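Local coordinates for protein quinoline 2-oxidoreductase small subunit (Pseudomonas putida, PDB 1T3Q) that carries the two [2Fe-2S] clusters of a molybdenum hydroxylase, probably relaying electrons from the molybdenum cofactor to FAD as quinoline is oxidised, at residues D97-H102 / I151-D156; S13-G18 / G77-T82. All coordinates share one frame; numbering follows the deposited sequence.

Contact 1. Residues D97-H102 / I151-D156; sequences DSFRRH and IDAITD
Ser98 and Ala153 mark the nearest backbone approach of two helices at their C-terminal ends, with their CA atoms 5.1 Å apart. Helices 94-101 and 148-154 belong to the helical [2Fe-2S] domain that holds the second cluster in this enzyme family. The small side chain of Ala153 is consistent with this closeness, and a polar bond secures it: the Ser98 hydroxyl, swung away from the backbone N (chi1 -174°), crosses to donate to Ala153 O at 2.7 Å. The carbonyl belongs to the last turn of helix 148-154, just before Thr155 leaves helical geometry. On the apolar side, Phe99 CD1 lies 3.7 Å from Ala153 CB, and the ring continues alongside Ile154 toward Met114 and Leu115 of helix 111-124.

On the polar side, Asp97, Arg101 and Asp156 form a salt-bridge network. The Arg101 chain bends at chi3 so that NE donates to Asp97 OD1, in the guanidinium plane, while NH1 reaches Asp156 OD2 at 3.1 Å from above the carboxylate plane. One guanidinium thus ties helix 94-101 to the N-cap of helix 157-164, where Asp156 OD2 also accepts from Ala158 N.

His102 lies against the last turn of helix 148-154. One face of its imidazole lies over Asp152 O and Ala153 N, and CD2 rests 3.5 Å from CB of Asp152, a residue whose OD2 forms a salt bridge with Arg130. With an alanine in place of His102, the Asp152-Ala153 backbone would probably lose its cover and Ser98 O its side-chain donor. That oxygen is gripped twice, by His102 N at 2.9 Å and, from the opposite face of its plane, by His102 ND1 at 3.2 Å.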
loop_
_atom_site.group_PDB
_atom_site.type_symbol
_atom_site.label_atom_id
_atom_site.label_comp_id
_atom_site.label_asym_id
_atom_site.label_seq_id
_atom_site.Cartn_x
_atom_site.Cartn_y
_atom_site.Cartn_z
ATOM N N ASP A 97 -14.138 -1.823 25.166
ATOM C CA ASP A 97 -13.059 -1.818 26.141
ATOM C C ASP A 97 -13.101 -3.072 27.000
ATOM O O ASP A 97 -12.056 -3.618 27.368
ATOM C CB ASP A 97 -13.142 -0.571 27.024
ATOM C CG ASP A 97 -12.098 -0.571 28.117
ATOM O OD1 ASP A 97 -12.440 -0.899 29.273
ATOM O OD2 ASP A 97 -10.932 -0.257 27.812
ATOM N N SER A 98 -14.308 -3.535 27.315
ATOM C CA SER A 98 -14.462 -4.736 28.118
ATOM C C SER A 98 -13.941 -5.956 27.351
ATOM O O SER A 98 -13.264 -6.815 27.921
ATOM C CB SER A 98 -15.925 -4.945 28.485
ATOM O OG SER A 98 -16.054 -6.026 29.384
ATOM N N PHE A 99 -14.268 -6.038 26.066
ATOM C CA PHE A 99 -13.791 -7.152 25.240
ATOM C C PHE A 99 -12.262 -7.208 25.318
ATOM O O PHE A 99 -11.669 -8.283 25.439
ATOM C CB PHE A 99 -14.215 -6.956 23.774
ATOM C CG PHE A 99 -15.472 -7.689 23.400
ATOM C CD1 PHE A 99 -16.665 -7.464 24.089
ATOM C CD2 PHE A 99 -15.468 -8.604 22.351
ATOM C CE1 PHE A 99 -17.829 -8.140 23.740
ATOM C CE2 PHE A 99 -16.633 -9.289 21.992
ATOM C CZ PHE A 99 -17.816 -9.057 22.687
ATOM N N ARG A 100 -11.633 -6.037 25.252
ATOM C CA ARG A 100 -10.183 -5.939 25.301
ATOM C C ARG A 100 -9.625 -6.344 26.665
ATOM O O ARG A 100 -8.687 -7.139 26.748
ATOM C CB ARG A 100 -9.738 -4.511 24.977
ATOM C CG ARG A 100 -8.237 -4.367 24.850
ATOM C CD ARG A 100 -7.821 -2.920 24.745
ATOM N NE ARG A 100 -6.378 -2.805 24.563
ATOM C CZ ARG A 100 -5.679 -1.710 24.838
ATOM N NH1 ARG A 100 -6.297 -0.636 25.309
ATOM N NH2 ARG A 100 -4.366 -1.691 24.642
ATOM N N ARG A 101 -10.199 -5.794 27.732
ATOM C CA ARG A 101 -9.739 -6.108 29.083
ATOM C C ARG A 101 -9.858 -7.591 29.421
ATOM O O ARG A 101 -9.020 -8.136 30.141
ATOM C CB ARG A 101 -10.518 -5.285 30.121
ATOM C CG ARG A 101 -10.174 -3.805 30.123
ATOM C CD ARG A 101 -10.842 -3.054 31.276
ATOM N NE ARG A 101 -12.286 -2.891 31.106
ATOM C CZ ARG A 101 -13.208 -3.646 31.692
ATOM N NH1 ARG A 101 -14.493 -3.407 31.471
ATOM N NH2 ARG A 101 -12.852 -4.634 32.504
ATOM N N HIS A 102 -10.890 -8.248 28.901
ATOM C CA HIS A 102 -11.095 -9.666 29.178
ATOM C C HIS A 102 -10.525 -10.596 28.113
ATOM O O HIS A 102 -10.703 -11.809 28.199
ATOM C CB HIS A 102 -12.589 -9.971 29.350
ATOM C CG HIS A 102 -13.169 -9.454 30.632
ATOM N ND1 HIS A 102 -13.714 -8.194 30.749
ATOM C CD2 HIS A 102 -13.269 -10.023 31.856
ATOM C CE1 HIS A 102 -14.128 -8.009 31.992
ATOM N NE2 HIS A 102 -13.870 -9.103 32.683
ATOM N N ILE A 151 -18.171 -14.052 27.354
ATOM C CA ILE A 151 -19.244 -14.049 28.350
ATOM C C ILE A 151 -18.792 -13.118 29.480
ATOM O O ILE A 151 -19.580 -12.321 29.998
ATOM C CB ILE A 151 -19.501 -15.464 28.926
ATOM C CG1 ILE A 151 -19.769 -16.460 27.793
ATOM C CG2 ILE A 151 -20.695 -15.440 29.883
ATOM C CD1 ILE A 151 -20.951 -16.115 26.906
ATOM N N ASP A 152 -17.518 -13.220 29.848
ATOM C CA ASP A 152 -16.952 -12.376 30.900
ATOM C C ASP A 152 -17.086 -10.900 30.530
ATOM O O ASP A 152 -17.488 -10.077 31.350
ATOM C CB ASP A 152 -15.460 -12.668 31.098
ATOM C CG ASP A 152 -15.188 -14.058 31.642
ATOM O OD1 ASP A 152 -14.006 -14.464 31.611
ATOM O OD2 ASP A 152 -16.127 -14.735 32.110
ATOM N N ALA A 153 -16.725 -10.572 29.292
ATOM C CA ALA A 153 -16.772 -9.196 28.817
ATOM C C ALA A 153 -18.174 -8.596 28.845
ATOM O O ALA A 153 -18.357 -7.466 29.302
ATOM C CB ALA A 153 -16.195 -9.106 27.399
ATOM N N ILE A 154 -19.157 -9.353 28.368
ATOM C CA ILE A 154 -20.537 -8.876 28.320
ATOM C C ILE A 154 -21.187 -8.691 29.694
ATOM O O ILE A 154 -22.044 -7.822 29.864
ATOM C CB ILE A 154 -21.408 -9.827 27.469
ATOM C CG1 ILE A 154 -20.876 -9.852 26.034
ATOM C CG2 ILE A 154 -22.875 -9.378 27.497
ATOM C CD1 ILE A 154 -21.472 -10.941 25.166
ATOM N N THR A 155 -20.773 -9.494 30.670
ATOM C CA THR A 155 -21.336 -9.408 32.014
ATOM C C THR A 155 -20.515 -8.540 32.956
ATOM O O THR A 155 -20.802 -8.473 34.150
ATOM C CB THR A 155 -21.488 -10.809 32.653
ATOM O OG1 THR A 155 -20.228 -11.495 32.626
ATOM C CG2 THR A 155 -22.526 -11.627 31.903
ATOM N N ASP A 156 -19.494 -7.882 32.417
ATOM C CA ASP A 156 -18.634 -7.007 33.211
ATOM C C ASP A 156 -19.494 -5.898 33.816
ATOM O O ASP A 156 -20.319 -5.299 33.127
ATOM C CB ASP A 156 -17.551 -6.393 32.320
ATOM C CG ASP A 156 -16.563 -5.550 33.097
ATOM O OD1 ASP A 156 -15.519 -6.090 33.513
ATOM O OD2 ASP A 156 -16.833 -4.343 33.300
HETATM O O HOH W 1 -15.351 -8.405 35.513
#

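Contact 2. Residues S13-G18 / G77-T82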
loop_
_atom_site.group_PDB
_atom_site.type_symbol
_atom_site.label_atom_id
_atom_site.label_comp_id
_atom_site.label_asym_id
_atom_site.label_seq_id
_atom_site.Cartn_x
_atom_site.Cartn_y
_atom_site.Cartn_z
ATOM N N SER A 13 -31.766 4.065 -0.464
ATOM C CA SER A 13 -31.653 5.112 0.536
ATOM C C SER A 13 -31.794 4.518 1.934
ATOM O O SER A 13 -32.841 3.970 2.286
ATOM C CB SER A 13 -32.736 6.167 0.293
ATOM O OG SER A 13 -32.673 7.197 1.259
ATOM N N ALA A 14 -30.734 4.621 2.728
ATOM C CA ALA A 14 -30.751 4.088 4.087
ATOM C C ALA A 14 -29.822 4.887 4.994
ATOM O O ALA A 14 -28.891 5.542 4.526
ATOM C CB ALA A 14 -30.325 2.618 4.079
ATOM N N THR A 15 -30.086 4.849 6.293
ATOM C CA THR A 15 -29.230 5.553 7.230
ATOM C C THR A 15 -28.204 4.542 7.735
ATOM O O THR A 15 -28.561 3.464 8.203
ATOM C CB THR A 15 -30.036 6.116 8.411
ATOM O OG1 THR A 15 -30.986 7.069 7.918
ATOM C CG2 THR A 15 -29.121 6.800 9.402
ATOM N N ILE A 16 -26.929 4.886 7.614
ATOM C CA ILE A 16 -25.860 3.996 8.052
ATOM C C ILE A 16 -25.046 4.700 9.122
ATOM O O ILE A 16 -24.434 5.738 8.872
ATOM C CB ILE A 16 -24.950 3.604 6.872
ATOM C CG1 ILE A 16 -25.794 2.959 5.771
ATOM C CG2 ILE A 16 -23.856 2.643 7.351
ATOM C CD1 ILE A 16 -25.010 2.549 4.530
ATOM N N ASN A 17 -25.061 4.129 10.320
ATOM C CA ASN A 17 -24.358 4.679 11.468
ATOM C C ASN A 17 -24.739 6.133 11.734
ATOM O O ASN A 17 -23.882 6.984 11.974
ATOM C CB ASN A 17 -22.844 4.535 11.285
ATOM C CG ASN A 17 -22.414 3.080 11.210
ATOM O OD1 ASN A 17 -23.006 2.221 11.862
ATOM N ND2 ASN A 17 -21.386 2.798 10.424
ATOM N N GLY A 18 -26.040 6.404 11.680
ATOM C CA GLY A 18 -26.537 7.745 11.943
ATOM C C GLY A 18 -26.542 8.713 10.776
ATOM O O GLY A 18 -27.158 9.773 10.861
ATOM N N GLY A 77 -34.930 2.484 3.303
ATOM C CA GLY A 77 -35.711 3.014 4.407
ATOM C C GLY A 77 -35.345 2.508 5.787
ATOM O O GLY A 77 -36.067 2.769 6.753
ATOM N N CYS A 78 -34.229 1.794 5.896
ATOM C CA CYS A 78 -33.801 1.258 7.185
ATOM C C CYS A 78 -32.636 2.026 7.799
ATOM O O CYS A 78 -31.907 2.740 7.107
ATOM C CB CYS A 78 -33.395 -0.211 7.041
ATOM S SG CYS A 78 -34.724 -1.312 6.507
ATOM N N SER A 79 -32.481 1.880 9.112
ATOM C CA SER A 79 -31.393 2.512 9.839
ATOM C C SER A 79 -30.431 1.383 10.206
ATOM O O SER A 79 -30.758 0.507 11.006
ATOM C CB SER A 79 -31.914 3.187 11.108
ATOM O OG SER A 79 -30.842 3.706 11.873
ATOM N N ILE A 80 -29.247 1.414 9.608
ATOM C CA ILE A 80 -28.237 0.380 9.820
ATOM C C ILE A 80 -27.082 0.817 10.711
ATOM O O ILE A 80 -26.588 1.940 10.606
ATOM C CB ILE A 80 -27.660 -0.072 8.466
ATOM C CG1 ILE A 80 -28.773 -0.692 7.616
ATOM C CG2 ILE A 80 -26.510 -1.047 8.685
ATOM C CD1 ILE A 80 -28.367 -0.969 6.177
ATOM N N GLU A 81 -26.650 -0.092 11.582
ATOM C CA GLU A 81 -25.538 0.166 12.484
ATOM C C GLU A 81 -24.483 -0.919 12.309
ATOM O O GLU A 81 -24.751 -2.091 12.567
ATOM C CB GLU A 81 -26.009 0.157 13.938
ATOM C CG GLU A 81 -26.817 1.363 14.358
ATOM C CD GLU A 81 -27.361 1.202 15.761
ATOM O OE1 GLU A 81 -28.418 0.553 15.919
ATOM O OE2 GLU A 81 -26.721 1.705 16.707
ATOM N N THR A 82 -23.292 -0.533 11.861
ATOM C CA THR A 82 -22.205 -1.494 11.696
ATOM C C THR A 82 -21.199 -1.245 12.820
ATOM O O THR A 82 -21.298 -0.248 13.548
ATOM C CB THR A 82 -21.498 -1.345 10.334
ATOM O OG1 THR A 82 -20.847 -0.071 10.260
ATOM C CG2 THR A 82 -22.509 -1.464 9.194
HETATM O O HOH W 2 -27.860 4.327 11.544
#
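Thr15 pairs with Ser79, and Ile16 with Ile80, in two parallel strands at the centre of the mixed sheet, which has the beta-grasp fold of plant-type [2Fe-2S] ferredoxins. Strands 13-16 and 79-81 approach to 4.6 Å between axes, their directions 38° apart. Backbone hydrogen bonds hold them in register: Gly77 N donates to Ser13 O, and Thr15 N to Cys78 O. Thr15 O in turn receives Ile80 N at 2.6 Å, and Asn17 N reaches Ile80 O at 2.7 Å. Weaker CA-H...O contacts lie between, from Ser79 CA to Thr15 O and from Ile16 CA to Ile80 O.

The apolar side-chain contact lies on the face that carries Ile16 and Ile80. CG1 of Ile16 comes 4.5 Å from CB of Ile80, and both pack on helix 31-39, Ile16 against Leu35 and Val39, Ile80 against Leu31. Thr15 and Ser79 occupy the other face.

Side-chain polar bonds extend the pairing beyond the strand ends. Asn17 has left-handed backbone angles and turns the chain out of the strand, while its CG stays beside its own backbone N (chi1 -63°), aiming the amide at Thr82. OD1 takes Thr82 N at 2.8 Å on a lone pair in the carbonyl plane; ND2 donates to Thr82 OG1 at 2.9 Å, nearly in the amide plane. The Thr82 hydroxyl is also bonded to Glu84.

A water adds a further link, donating to Ile80 O, accepting from Gly18 N and lying 3.1 Å from Ser79 OG. The two different partners at the Asn17 amide, an N-H at its oxygen and a hydroxyl at its nitrogen, imply a fixed amide rotation, and the side chain supplies the acceptor for Thr82 N that a continuing strand would have offered.

The two contacts occupy opposite sides of the chain's centre, their centres 27 Å apart and their nearest atoms about 13 Å apart, and each belongs to a different iron-sulfur domain. They follow in series: strand 79-81 completes contact 2, and the next regular element, helix 94-101, opens contact 1. Contact 2 is the more distant from its metal site, with the Thr82 side chain about 13 Å from a bound cluster and about 10 Å from the side chain of the cluster-binding Cys56. In contact 1 the Phe99 side chain lies about 8 Å from a cluster and about 13 Å from the pterin cytosine dinucleotide; the same ring packs on Leu27 of the large subunit.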